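Local coordinates for vanadium-dependent haloperoxidase (Zobellia galactanivorans, PDB 4CIT), which probably oxidises iodide with hydrogen peroxide at a vanadate cofactor, as a bacterial vanadium-dependent iodoperoxidase with a mostly helical fold, at residues 68-73 against 115-120; 75-80 against 94-100; 88-92 against 445-449. All blocks are in the same frame, centred on the assembly; numbering follows the deposited sequence.

Interaction 1: 68-73 against 115-120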
ATOM      1  N   TYR A  68      10.112   1.143  -2.502  1.00  9.07           N
ATOM      2  CA  TYR A  68      11.500   1.300  -2.817  1.00  8.82           C
ATOM      3  C   TYR A  68      12.422   0.175  -2.254  1.00  9.45           C
ATOM      4  O   TYR A  68      13.297  -0.317  -2.966  1.00  8.46           O
ATOM      5  CB  TYR A  68      12.054   2.652  -2.406  1.00  9.29           C
ATOM      6  CG  TYR A  68      11.660   3.729  -3.391  1.00  9.37           C
ATOM      7  CD1 TYR A  68      12.247   3.797  -4.682  1.00  9.28           C
ATOM      8  CD2 TYR A  68      10.773   4.686  -3.031  1.00 10.36           C
ATOM      9  CE1 TYR A  68      11.913   4.822  -5.585  1.00 10.79           C
ATOM     10  CE2 TYR A  68      10.379   5.695  -3.930  1.00 12.56           C
ATOM     11  CZ  TYR A  68      10.965   5.780  -5.187  1.00 12.69           C
ATOM     12  OH  TYR A  68      10.621   6.785  -6.024  1.00 13.44           O
ATOM     13  N   PRO A  69      12.259  -0.211  -1.000  1.00  8.67           N
ATOM     14  CA  PRO A  69      13.111  -1.267  -0.496  1.00  9.15           C
ATOM     15  C   PRO A  69      12.868  -2.621  -1.197  1.00  8.74           C
ATOM     16  O   PRO A  69      13.809  -3.373  -1.440  1.00  7.78           O
ATOM     17  CB  PRO A  69      12.739  -1.325   0.963  1.00  9.65           C
ATOM     18  CG  PRO A  69      12.244   0.074   1.290  1.00 10.78           C
ATOM     19  CD  PRO A  69      11.401   0.349   0.091  1.00  8.67           C
ATOM     20  N   ASN A  70      11.630  -2.931  -1.558  1.00  8.23           N
ATOM     21  CA  ASN A  70      11.404  -4.102  -2.369  1.00  8.74           C
ATOM     22  C   ASN A  70      12.050  -4.029  -3.706  1.00  8.27           C
ATOM     23  O   ASN A  70      12.635  -5.046  -4.175  1.00  8.86           O
ATOM     24  CB  ASN A  70       9.896  -4.395  -2.501  1.00  9.18           C
ATOM     25  CG  ASN A  70       9.308  -4.863  -1.210  1.00 11.36           C
ATOM     26  OD1 ASN A  70       9.964  -5.632  -0.427  1.00 11.44           O
ATOM     27  ND2 ASN A  70       8.009  -4.600  -1.035  1.00 11.20           N
ATOM     28  N   VAL A  71      12.009  -2.880  -4.405  1.00  9.04           N
ATOM     29  CA  VAL A  71      12.652  -2.768  -5.706  1.00  9.20           C
ATOM     30  C   VAL A  71      14.126  -3.055  -5.576  1.00 10.30           C
ATOM     31  O   VAL A  71      14.700  -3.753  -6.456  1.00  8.24           O
ATOM     32  CB  VAL A  71      12.362  -1.375  -6.387  1.00  8.72           C
ATOM     33  CG1 VAL A  71      13.198  -1.112  -7.605  1.00  8.98           C
ATOM     34  CG2 VAL A  71      10.891  -1.280  -6.731  1.00  9.70           C
ATOM     35  N   ALA A  72      14.782  -2.457  -4.555  1.00 10.20           N
ATOM     36  CA  ALA A  72      16.204  -2.745  -4.339  1.00  9.65           C
ATOM     37  C   ALA A  72      16.562  -4.235  -4.178  1.00  9.20           C
ATOM     38  O   ALA A  72      17.460  -4.767  -4.855  1.00  9.18           O
ATOM     39  CB  ALA A  72      16.764  -1.919  -3.155  1.00  9.64           C
ATOM     40  N   ALA A  73      15.813  -4.915  -3.314  1.00  9.34           N
ATOM     41  CA  ALA A  73      16.001  -6.348  -3.158  1.00  9.22           C
ATOM     42  C   ALA A  73      15.711  -7.138  -4.388  1.00  9.20           C
ATOM     43  O   ALA A  73      16.489  -8.044  -4.784  1.00  9.77           O
ATOM     44  CB  ALA A  73      15.112  -6.808  -2.056  1.00  9.71           C
ATOM     45  N   ALA A 115      19.961  -4.687   1.667  1.00  8.16           N
ATOM     46  CA  ALA A 115      19.427  -3.513   0.878  1.00  8.54           C
ATOM     47  C   ALA A 115      18.026  -3.066   1.376  1.00  8.17           C
ATOM     48  O   ALA A 115      17.759  -1.843   1.556  1.00  9.67           O
ATOM     49  CB  ALA A 115      19.442  -3.851  -0.588  1.00  8.86           C
ATOM     50  N   HIS A 116      17.150  -4.054   1.571  1.00  7.79           N
ATOM     51  CA  HIS A 116      15.755  -3.802   2.002  1.00  9.03           C
ATOM     52  C   HIS A 116      15.773  -3.048   3.370  1.00  9.82           C
ATOM     53  O   HIS A 116      15.108  -2.022   3.542  1.00  9.92           O
ATOM     54  CB  HIS A 116      14.988  -5.089   2.083  1.00  9.18           C
ATOM     55  CG  HIS A 116      13.545  -4.897   2.296  1.00  9.44           C
ATOM     56  ND1 HIS A 116      13.017  -4.547   3.517  1.00  9.79           N
ATOM     57  CD2 HIS A 116      12.496  -4.962   1.425  1.00  9.93           C
ATOM     58  CE1 HIS A 116      11.707  -4.351   3.374  1.00 11.02           C
ATOM     59  NE2 HIS A 116      11.371  -4.630   2.125  1.00 10.54           N
ATOM     60  N   MET A 117      16.559  -3.571   4.339  1.00  9.60           N
ATOM     61  CA  MET A 117      16.596  -2.944   5.637  1.00  9.48           C
ATOM     62  C   MET A 117      17.186  -1.566   5.582  1.00  9.66           C
ATOM     63  O   MET A 117      16.716  -0.653   6.244  1.00 11.55           O
ATOM     64  CB  MET A 117      17.347  -3.815   6.650  1.00  9.25           C
ATOM     65  CG  MET A 117      16.699  -5.116   6.925  1.00  9.24           C
ATOM     66  SD  MET A 117      17.370  -6.154   8.313  1.00  7.33           S
ATOM     67  CE  MET A 117      18.985  -6.512   7.601  1.00  9.86           C
ATOM     68  N   GLU A 118      18.266  -1.396   4.816  1.00 10.29           N
ATOM     69  CA  GLU A 118      18.907  -0.087   4.781  1.00 10.84           C
ATOM     70  C   GLU A 118      17.969   0.990   4.184  1.00 11.08           C
ATOM     71  O   GLU A 118      17.806   2.066   4.731  1.00 10.53           O
ATOM     72  CB  GLU A 118      20.166  -0.153   3.834  1.00 10.30           C
ATOM     73  CG  GLU A 118      20.786   1.176   3.435  1.00 11.23           C
ATOM     74  CD  GLU A 118      21.295   2.041   4.562  1.00 14.51           C
ATOM     75  OE1 GLU A 118      21.465   1.578   5.683  1.00 15.65           O
ATOM     76  OE2 GLU A 118      21.357   3.287   4.362  1.00 16.98           O
ATOM     77  N   LEU A 119      17.264   0.668   3.076  1.00 10.30           N
ATOM     78  CA  LEU A 119      16.333   1.650   2.506  1.00 10.66           C
ATOM     79  C   LEU A 119      15.117   1.860   3.378  1.00 10.19           C
ATOM     80  O   LEU A 119      14.663   3.005   3.514  1.00 10.90           O
ATOM     81  CB  LEU A 119      15.913   1.282   1.090  1.00 10.58           C
ATOM     82  CG  LEU A 119      17.110   1.357   0.180  1.00 11.94           C
ATOM     83  CD1 LEU A 119      16.657   0.988  -1.152  1.00 14.60           C
ATOM     84  CD2 LEU A 119      17.689   2.751   0.059  1.00 15.55           C
ATOM     85  N   SER A 120      14.625   0.796   3.983  1.00  9.65           N
ATOM     86  CA  SER A 120      13.523   0.920   4.922  1.00 10.48           C
ATOM     87  C   SER A 120      13.896   1.928   6.074  1.00 11.25           C
ATOM     88  O   SER A 120      13.132   2.805   6.398  1.00 12.02           O
ATOM     89  CB  SER A 120      13.144  -0.368   5.499  1.00 10.54           C
ATOM     90  OG  SER A 120      12.552  -1.207   4.539  1.00 10.86           O
TER
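Pro69 sets its CB over one face of the imidazole of His116, and the CA atoms of these two residues are the nearest pair across the segments. CB of Pro69 stands 3.7 Å from the centroid of the His116 imidazole and nearly on its normal, a CH-pi contact almost directly above the centre. The ring reaches this place because its CG is anti to the backbone N of His116 (chi1 -171°), which directs the imidazole toward helix 68-73, against the proline. The side chain of Asn70 runs alongside in the same direction, its amide turned 44° from the ring plane, with OD1 of Asn70 at the imidazole edge, 3.1 Å from NE2 of His116. At another corner of the ring, ND1 is hydrogen-bonded to Ser44 of helix 38-55.

The pyrrolidine also leans on the next turn of helix 115-120. CG of Pro69 sits 3.9 Å from CB of Leu119 and 3.5 Å from OG of Ser120. That hydroxyl is turned back to its own helix, donating to the carbonyl O of His116 from above the carbonyl plane, while the backbone N of Ser120 reaches the same oxygen from the opposite face; the polar OG is thereby satisfied beside an apolar ring. Further along, the methyl of Ala72 meets CD1 of Leu119 at 3.5 Å and CB of Ala115 at 4.2 Å.

Small residues suit this nearly antiparallel pair, whose axes come within 8.0 Å at an angle of 154°. Proline, lacking an N-H, leaves the helical bonding interrupted at its own N, where helix 68-73 kinks, but supplies a rigid apolar face. Dispersion and CH-pi forces therefore hold most of this buried interface, with the imidazole serving as an apolar surface on its face and a polar group at its rim.

Interaction 2: 75-80 against 94-100. With NA (sodium ion), chain G.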
ATOM      1  N   GLU A  75      15.875  -6.097  -7.463  1.00  9.04           N
ATOM      2  CA  GLU A  75      16.965  -5.960  -8.442  1.00  9.40           C
ATOM      3  C   GLU A  75      18.170  -6.901  -8.208  1.00  9.82           C
ATOM      4  O   GLU A  75      18.827  -7.378  -9.145  1.00  8.83           O
ATOM      5  CB  GLU A  75      17.444  -4.520  -8.606  1.00 10.02           C
ATOM      6  CG  GLU A  75      16.404  -3.611  -9.242  1.00 11.05           C
ATOM      7  CD  GLU A  75      16.091  -4.069 -10.704  1.00 14.11           C
ATOM      8  OE1 GLU A  75      16.974  -4.037 -11.634  1.00 15.62           O
ATOM      9  OE2 GLU A  75      15.033  -4.646 -10.892  1.00 13.38           O
ATOM     10  N   ILE A  76      18.513  -7.090  -6.994  1.00  9.98           N
ATOM     11  CA  ILE A  76      19.587  -8.073  -6.605  1.00 10.68           C
ATOM     12  C   ILE A  76      19.272  -9.476  -7.061  1.00 12.87           C
ATOM     13  O   ILE A  76      20.092 -10.161  -7.743  1.00 11.82           O
ATOM     14  CB  ILE A  76      19.960  -7.964  -5.142  1.00 11.36           C
ATOM     15  CG1 ILE A  76      20.679  -6.650  -4.866  1.00 12.20           C
ATOM     16  CG2 ILE A  76      20.871  -9.170  -4.772  1.00 12.65           C
ATOM     17  CD1 ILE A  76      20.778  -6.316  -3.370  1.00 12.83           C
ATOM     18  N   VAL A  77      18.046  -9.894  -6.786  1.00 11.14           N
ATOM     19  CA  VAL A  77      17.548 -11.142  -7.313  1.00 13.03           C
ATOM     20  C   VAL A  77      17.569 -11.245  -8.809  1.00 12.12           C
ATOM     21  O   VAL A  77      18.116 -12.230  -9.350  1.00 13.36           O
ATOM     22  CB  VAL A  77      16.160 -11.455  -6.766  1.00 13.22           C
ATOM     23  CG1 VAL A  77      15.569 -12.677  -7.433  1.00 17.45           C
ATOM     24  CG2 VAL A  77      16.254 -11.668  -5.311  1.00 14.72           C
ATOM     25  N   ALA A  78      17.070 -10.251  -9.530  1.00 10.50           N
ATOM     26  CA  ALA A  78      17.037 -10.224 -10.988  1.00 10.91           C
ATOM     27  C   ALA A  78      18.475 -10.279 -11.626  1.00 11.81           C
ATOM     28  O   ALA A  78      18.695 -10.901 -12.665  1.00 12.15           O
ATOM     29  CB  ALA A  78      16.331  -9.026 -11.489  1.00 10.81           C
ATOM     30  N   ALA A  79      19.397  -9.689 -10.949  1.00 12.74           N
ATOM     31  CA  ALA A  79      20.735  -9.611 -11.510  1.00 13.66           C
ATOM     32  C   ALA A  79      21.408 -10.992 -11.455  1.00 14.97           C
ATOM     33  O   ALA A  79      22.446 -11.242 -12.135  1.00 17.27           O
ATOM     34  CB  ALA A  79      21.534  -8.625 -10.711  1.00 13.73           C
ATOM     35  N   THR A  80      20.925 -11.841 -10.567  1.00 14.31           N
ATOM     36  CA  THR A  80      21.566 -13.063 -10.225  1.00 16.09           C
ATOM     37  C   THR A  80      20.712 -14.290 -10.421  1.00 17.76           C
ATOM     38  O   THR A  80      21.134 -15.345 -10.084  1.00 19.40           O
ATOM     39  CB  THR A  80      22.045 -13.041  -8.774  1.00 16.63           C
ATOM     40  OG1 THR A  80      20.983 -12.827  -7.818  1.00 14.44           O
ATOM     41  CG2 THR A  80      23.098 -11.955  -8.609  1.00 17.07           C
ATOM     42  N   LEU A  94      14.706   4.419 -13.626  1.00 10.56           N
ATOM     43  CA  LEU A  94      15.527   3.421 -12.980  1.00 10.87           C
ATOM     44  C   LEU A  94      16.483   2.825 -14.012  1.00 10.73           C
ATOM     45  O   LEU A  94      16.090   2.309 -15.062  1.00 10.43           O
ATOM     46  CB  LEU A  94      14.675   2.313 -12.457  1.00 10.78           C
ATOM     47  CG  LEU A  94      15.476   1.180 -11.781  1.00 10.68           C
ATOM     48  CD1 LEU A  94      16.300   1.689 -10.627  1.00 12.28           C
ATOM     49  CD2 LEU A  94      14.517   0.064 -11.373  1.00 10.84           C
ATOM     50  N   THR A  95      17.765   2.972 -13.683  1.00 12.16           N
ATOM     51  CA  THR A  95      18.866   2.339 -14.416  1.00 12.27           C
ATOM     52  C   THR A  95      19.485   1.148 -13.735  1.00 11.76           C
ATOM     53  O   THR A  95      19.176   0.796 -12.586  1.00 12.05           O
ATOM     54  CB  THR A  95      20.024   3.351 -14.689  1.00 15.92           C
ATOM     55  OG1 THR A  95      20.585   3.771 -13.442  1.00 15.92           O
ATOM     56  CG2 THR A  95      19.517   4.549 -15.559  1.00 19.02           C
ATOM     57  N   ALA A  96      20.347   0.466 -14.474  1.00 12.04           N
ATOM     58  CA  ALA A  96      20.911  -0.802 -13.945  1.00 13.09           C
ATOM     59  C   ALA A  96      21.691  -0.658 -12.638  1.00 14.56           C
ATOM     60  O   ALA A  96      22.564   0.242 -12.461  1.00 13.76           O
ATOM     61  CB  ALA A  96      21.693  -1.525 -15.022  1.00 15.84           C
ATOM     62  N   ILE A  97      21.437  -1.581 -11.705  1.00 12.36           N
ATOM     63  CA  ILE A  97      22.240  -1.643 -10.461  1.00 13.66           C
ATOM     64  C   ILE A  97      23.655  -2.145 -10.752  1.00 14.06           C
ATOM     65  O   ILE A  97      23.886  -2.824 -11.753  1.00 14.37           O
ATOM     66  CB  ILE A  97      21.643  -2.504  -9.345  1.00 14.07           C
ATOM     67  CG1 ILE A  97      21.381  -3.944  -9.767  1.00 13.07           C
ATOM     68  CG2 ILE A  97      20.306  -1.875  -8.775  1.00 16.18           C
ATOM     69  CD1 ILE A  97      21.274  -4.904  -8.600  1.00 13.47           C
ATOM     70  N   PRO A  98      24.571  -1.845  -9.838  1.00 15.14           N
ATOM     71  CA  PRO A  98      25.884  -2.409  -9.964  1.00 18.67           C
ATOM     72  C   PRO A  98      25.803  -3.912  -9.910  1.00 16.44           C
ATOM     73  O   PRO A  98      25.035  -4.430  -9.119  1.00 14.03           O
ATOM     74  CB  PRO A  98      26.625  -1.897  -8.695  1.00 19.69           C
ATOM     75  CG  PRO A  98      25.823  -0.789  -8.177  1.00 22.13           C
ATOM     76  CD  PRO A  98      24.461  -0.863  -8.749  1.00 17.80           C
ATOM     77  N   GLU A  99      26.638  -4.600 -10.699  1.00 17.32           N
ATOM     78  CA  GLU A  99      26.786  -6.063 -10.626  1.00 20.15           C
ATOM     79  C   GLU A  99      27.685  -6.468  -9.449  1.00 16.25           C
ATOM     80  O   GLU A  99      28.517  -5.712  -9.079  1.00 16.53           O
ATOM     81  CB  GLU A  99      27.419  -6.549 -11.939  1.00 23.68           C
ATOM     82  CG  GLU A  99      26.474  -6.426 -13.148  1.00 31.61           C
ATOM     83  CD  GLU A  99      25.357  -7.491 -13.212  1.00 35.04           C
ATOM     84  OE1 GLU A  99      25.205  -8.418 -12.367  1.00 37.87           O
ATOM     85  OE2 GLU A  99      24.555  -7.388 -14.140  1.00 41.96           O
ATOM     86  N   PRO A 100      27.555  -7.688  -8.931  1.00 16.32           N
ATOM     87  CA  PRO A 100      28.396  -8.101  -7.856  1.00 16.16           C
ATOM     88  C   PRO A 100      29.805  -8.424  -8.394  1.00 15.23           C
ATOM     89  O   PRO A 100      29.977  -8.778  -9.583  1.00 16.69           O
ATOM     90  CB  PRO A 100      27.725  -9.344  -7.356  1.00 17.23           C
ATOM     91  CG  PRO A 100      26.919  -9.906  -8.475  1.00 17.70           C
ATOM     92  CD  PRO A 100      26.486  -8.685  -9.238  1.00 18.05           C
TER
HETATM   93 NA    NA G1454      17.708 -12.148 -14.211  1.00 14.38          NA
HETATM   94  O   HOH W   1      23.073  -9.810 -14.166  1.00 34.02           O
HETATM   95  O   HOH W   2      18.066  -9.698 -15.695  1.00 32.03           O
HETATM   96  O   HOH W   3      19.781 -13.011 -14.853  1.00 26.44           O
HETATM   97  O   HOH W   4      16.995 -13.006 -16.323  1.00 24.86           O
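Ile97 supplies most of the apolar contact, pressing its CD1 methyl against the last turns of helix 59-80. CD1 of Ile97 lies 3.8 Å from CB of Glu75 and touches CG1 of Ile76; the side chains of Ile97 and Ile76 cross at about a right angle. The same methyl packs against the backbone, 3.5 Å from CD1 of Ile97 to the carbonyl O of Glu75. With CG1 placed between its backbone N and carbonyl carbon (chi1 57°), Ile97 can set its CG2 branch on CB of Glu75 as well, so both arms of the beta-branched residue meet the helix. The methyl of Ala79, small enough to let the loop pass close, lies 4.3 Å from CD1 of Ile97. Beyond it, CG2 of Thr80 rests near CG of Pro100.

Polar contacts frame this apolar strip. One water lies 2.6 Å from the carbonyl O of Ala79 and 2.8 Å from OE2 of Glu99, linking the segments. OG1 of Thr80 bonds back to the carbonyl O of Ile76 at 2.8 Å, tilted 27° from the carbonyl plane. The chain of Glu75, bent at chi2, carries its carboxylate to Ser86 OG and the backbone N of Leu87.

Metal binding adds a third kind: a sodium ion takes the carbonyl O of Ala78 at 2.2 Å, three waters and the carbonyl oxygens of Asn81 and Tyr84.

Late in helix 59-80, successive carbonyls thus meet a cation, at Ala78, and a water, at Ala79. The loop is joined to the helix by apolar side chains and one water-mediated link, while the carboxylate of Glu75 is held by the intervening chain.

Interaction 3: 88-92 against 445-449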
ATOM      1  N   ALA A  88      14.998  -2.362 -14.307  1.00 11.51           N
ATOM      2  CA  ALA A  88      15.672  -1.195 -14.887  1.00 11.10           C
ATOM      3  C   ALA A  88      15.172  -1.064 -16.345  1.00 11.89           C
ATOM      4  O   ALA A  88      14.970  -2.063 -17.068  1.00 11.21           O
ATOM      5  CB  ALA A  88      17.213  -1.381 -14.912  1.00 11.65           C
ATOM      6  N   GLY A  89      14.864   0.140 -16.761  1.00 11.47           N
ATOM      7  CA  GLY A  89      14.320   0.355 -18.012  1.00 12.79           C
ATOM      8  C   GLY A  89      12.799   0.203 -18.048  1.00 13.67           C
ATOM      9  O   GLY A  89      12.157   0.504 -19.086  1.00 13.73           O
ATOM     10  N   GLN A  90      12.237  -0.343 -16.978  1.00 12.16           N
ATOM     11  CA  GLN A  90      10.780  -0.591 -16.893  1.00 11.02           C
ATOM     12  C   GLN A  90      10.079   0.386 -15.916  1.00 13.59           C
ATOM     13  O   GLN A  90       8.920   0.788 -16.166  1.00 13.91           O
ATOM     14  CB  GLN A  90      10.509  -2.026 -16.478  1.00 11.86           C
ATOM     15  CG  GLN A  90      11.177  -3.117 -17.321  1.00 12.69           C
ATOM     16  CD  GLN A  90      10.529  -4.478 -17.107  1.00 13.69           C
ATOM     17  OE1 GLN A  90      11.116  -5.494 -16.606  1.00 16.55           O
ATOM     18  NE2 GLN A  90       9.322  -4.537 -17.517  1.00 12.06           N
ATOM     19  N   LEU A  91      10.723   0.741 -14.845  1.00 10.94           N
ATOM     20  CA  LEU A  91      10.202   1.733 -13.915  1.00 10.34           C
ATOM     21  C   LEU A  91      10.765   3.092 -14.282  1.00 11.27           C
ATOM     22  O   LEU A  91      11.974   3.187 -14.666  1.00 11.40           O
ATOM     23  CB  LEU A  91      10.551   1.396 -12.457  1.00 11.40           C
ATOM     24  CG  LEU A  91      10.156   0.059 -11.891  1.00 11.48           C
ATOM     25  CD1 LEU A  91      10.408  -0.147 -10.421  1.00 12.37           C
ATOM     26  CD2 LEU A  91       8.715  -0.151 -12.177  1.00 10.87           C
ATOM     27  N   ASN A  92       9.983   4.176 -14.093  1.00 10.53           N
ATOM     28  CA  ASN A  92      10.446   5.504 -14.508  1.00 10.22           C
ATOM     29  C   ASN A  92      11.745   5.977 -13.886  1.00  9.46           C
ATOM     30  O   ASN A  92      11.823   6.077 -12.696  1.00 10.10           O
ATOM     31  CB  ASN A  92       9.305   6.519 -14.186  1.00 11.39           C
ATOM     32  CG  ASN A  92       8.011   6.234 -15.050  1.00 11.80           C
ATOM     33  OD1 ASN A  92       8.112   5.795 -16.226  1.00 14.34           O
ATOM     34  ND2 ASN A  92       6.860   6.548 -14.512  1.00 12.98           N
ATOM     35  N   ASN A 445       0.367  -5.719 -17.141  1.00 14.16           N
ATOM     36  CA  ASN A 445       0.558  -5.874 -18.591  1.00 18.73           C
ATOM     37  C   ASN A 445       1.815  -5.187 -18.989  1.00 18.70           C
ATOM     38  O   ASN A 445       2.353  -5.531 -20.082  1.00 21.20           O
ATOM     39  CB  ASN A 445      -0.650  -5.301 -19.380  1.00 20.09           C
ATOM     40  CG  ASN A 445      -1.839  -6.225 -19.363  1.00 25.54           C
ATOM     41  OD1 ASN A 445      -1.698  -7.427 -19.250  1.00 30.88           O
ATOM     42  ND2 ASN A 445      -3.035  -5.661 -19.496  1.00 30.06           N
ATOM     43  N   LYS A 446       2.262  -4.186 -18.223  1.00 15.39           N
ATOM     44  CA  LYS A 446       3.460  -3.434 -18.601  1.00 17.98           C
ATOM     45  C   LYS A 446       4.711  -4.124 -18.064  1.00 17.40           C
ATOM     46  O   LYS A 446       5.659  -4.302 -18.849  1.00 16.62           O
ATOM     47  CB  LYS A 446       3.355  -1.979 -18.200  1.00 20.05           C
ATOM     48  CG  LYS A 446       4.595  -1.181 -18.587  1.00 21.87           C
ATOM     49  CD  LYS A 446       4.362   0.268 -18.339  1.00 24.33           C
ATOM     50  CE  LYS A 446       5.685   1.021 -18.271  1.00 24.42           C
ATOM     51  NZ  LYS A 446       5.512   2.506 -18.131  1.00 25.53           N
ATOM     52  N   LEU A 447       4.760  -4.524 -16.776  1.00 15.61           N
ATOM     53  CA  LEU A 447       5.973  -5.055 -16.150  1.00 15.13           C
ATOM     54  C   LEU A 447       6.261  -6.512 -16.546  1.00 17.16           C
ATOM     55  O   LEU A 447       5.442  -7.405 -16.338  1.00 19.24           O
ATOM     56  CB  LEU A 447       5.980  -4.957 -14.601  1.00 16.06           C
ATOM     57  CG  LEU A 447       5.815  -3.518 -14.080  1.00 17.27           C
ATOM     58  CD1 LEU A 447       5.891  -3.535 -12.538  1.00 17.76           C
ATOM     59  CD2 LEU A 447       6.844  -2.570 -14.685  1.00 17.98           C
ATOM     60  N   HIS A 448       7.392  -6.740 -17.153  1.00 13.56           N
ATOM     61  CA  HIS A 448       7.811  -8.130 -17.491  1.00 12.67           C
ATOM     62  C   HIS A 448       8.865  -8.516 -16.545  1.00 11.59           C
ATOM     63  O   HIS A 448      10.046  -8.154 -16.732  1.00 13.80           O
ATOM     64  CB  HIS A 448       8.282  -8.181 -18.903  1.00 15.46           C
ATOM     65  CG  HIS A 448       8.570  -9.556 -19.413  1.00 19.19           C
ATOM     66  ND1 HIS A 448       9.391  -9.770 -20.508  1.00 25.14           N
ATOM     67  CD2 HIS A 448       8.175 -10.780 -18.982  1.00 19.18           C
ATOM     68  CE1 HIS A 448       9.517 -11.066 -20.714  1.00 22.14           C
ATOM     69  NE2 HIS A 448       8.773 -11.696 -19.821  1.00 25.35           N
ATOM     70  N   MET A 449       8.498  -9.243 -15.528  1.00 11.00           N
ATOM     71  CA  MET A 449       9.421  -9.677 -14.497  1.00 11.33           C
ATOM     72  C   MET A 449       9.733 -11.159 -14.584  1.00 14.26           C
ATOM     73  O   MET A 449      10.868 -11.548 -14.554  1.00 16.34           O
ATOM     74  CB  MET A 449       8.902  -9.228 -13.108  1.00 10.17           C
ATOM     75  CG  MET A 449       8.735  -7.698 -12.999  1.00 10.46           C
ATOM     76  SD  MET A 449       7.743  -7.062 -11.496  1.00  6.35           S
ATOM     77  CE  MET A 449       8.594  -7.749 -10.162  1.00  8.58           C
TER
HETATM   78  O   HOH W   5       8.148   3.181 -17.066  1.00 28.06           O
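Gln90 reaches across to the chain just beyond helix 426-446, its terminal amide lying beside the backbone of His448. The chain is extended beyond CG (chi2 -163°), which carries CD to 3.7 Å from the carbonyl O of His448. A primary amide suits a site beside a peptide group, since it has both a donor and an acceptor and could pair with the backbone there. CD2 of Leu447 touches both CB of Gln90, at 4.1 Å, and CD2 of Leu91, at 4.0 Å; the two leucines cross at about a right angle.

A water forms the second shell. It lies 2.7 Å from both the carbonyl O of Gln90 and OD1 of Asn92, and accepts from NZ of Lys446 at 2.9 Å. The fully extended chain of Lys446 suits the distance, carrying its NZ to the water, and the ammonium is further anchored on the carbonyl O of Val213. Asn92 is steadied by its ND2, bonded to the carbonyl oxygens of Pro211 and Leu214.

The contact thus lies where helix 426-446 ends and Leu447 leaves the helical conformation. Leu91 packs inward on Val71 of helix 59-80, and Met449 touches that helix at Tyr74 and helix 307-335 at Phe312 and Lys316.

Following the chain from the N terminus, the first segment met is on helix 59-80, which serves interactions 1 and 2. Interaction 1 closes a loop of 41 residues by bringing helix 108-123 back against it; interaction 2, nested inside, folds the connecting loop onto the later part of the same helix. Interaction 3 starts within that loop, at 88-92, and reaches over 350 residues ahead to the end of helix 426-446, so it crosses both others. The three also touch in space: Ala115 meets Ile76, Val71 meets both Leu94 and Leu91, and Leu94 O probably bonds to Gly89 N. Together they join the N-terminal helices to the end of helix 426-446, within the PAP2-family part.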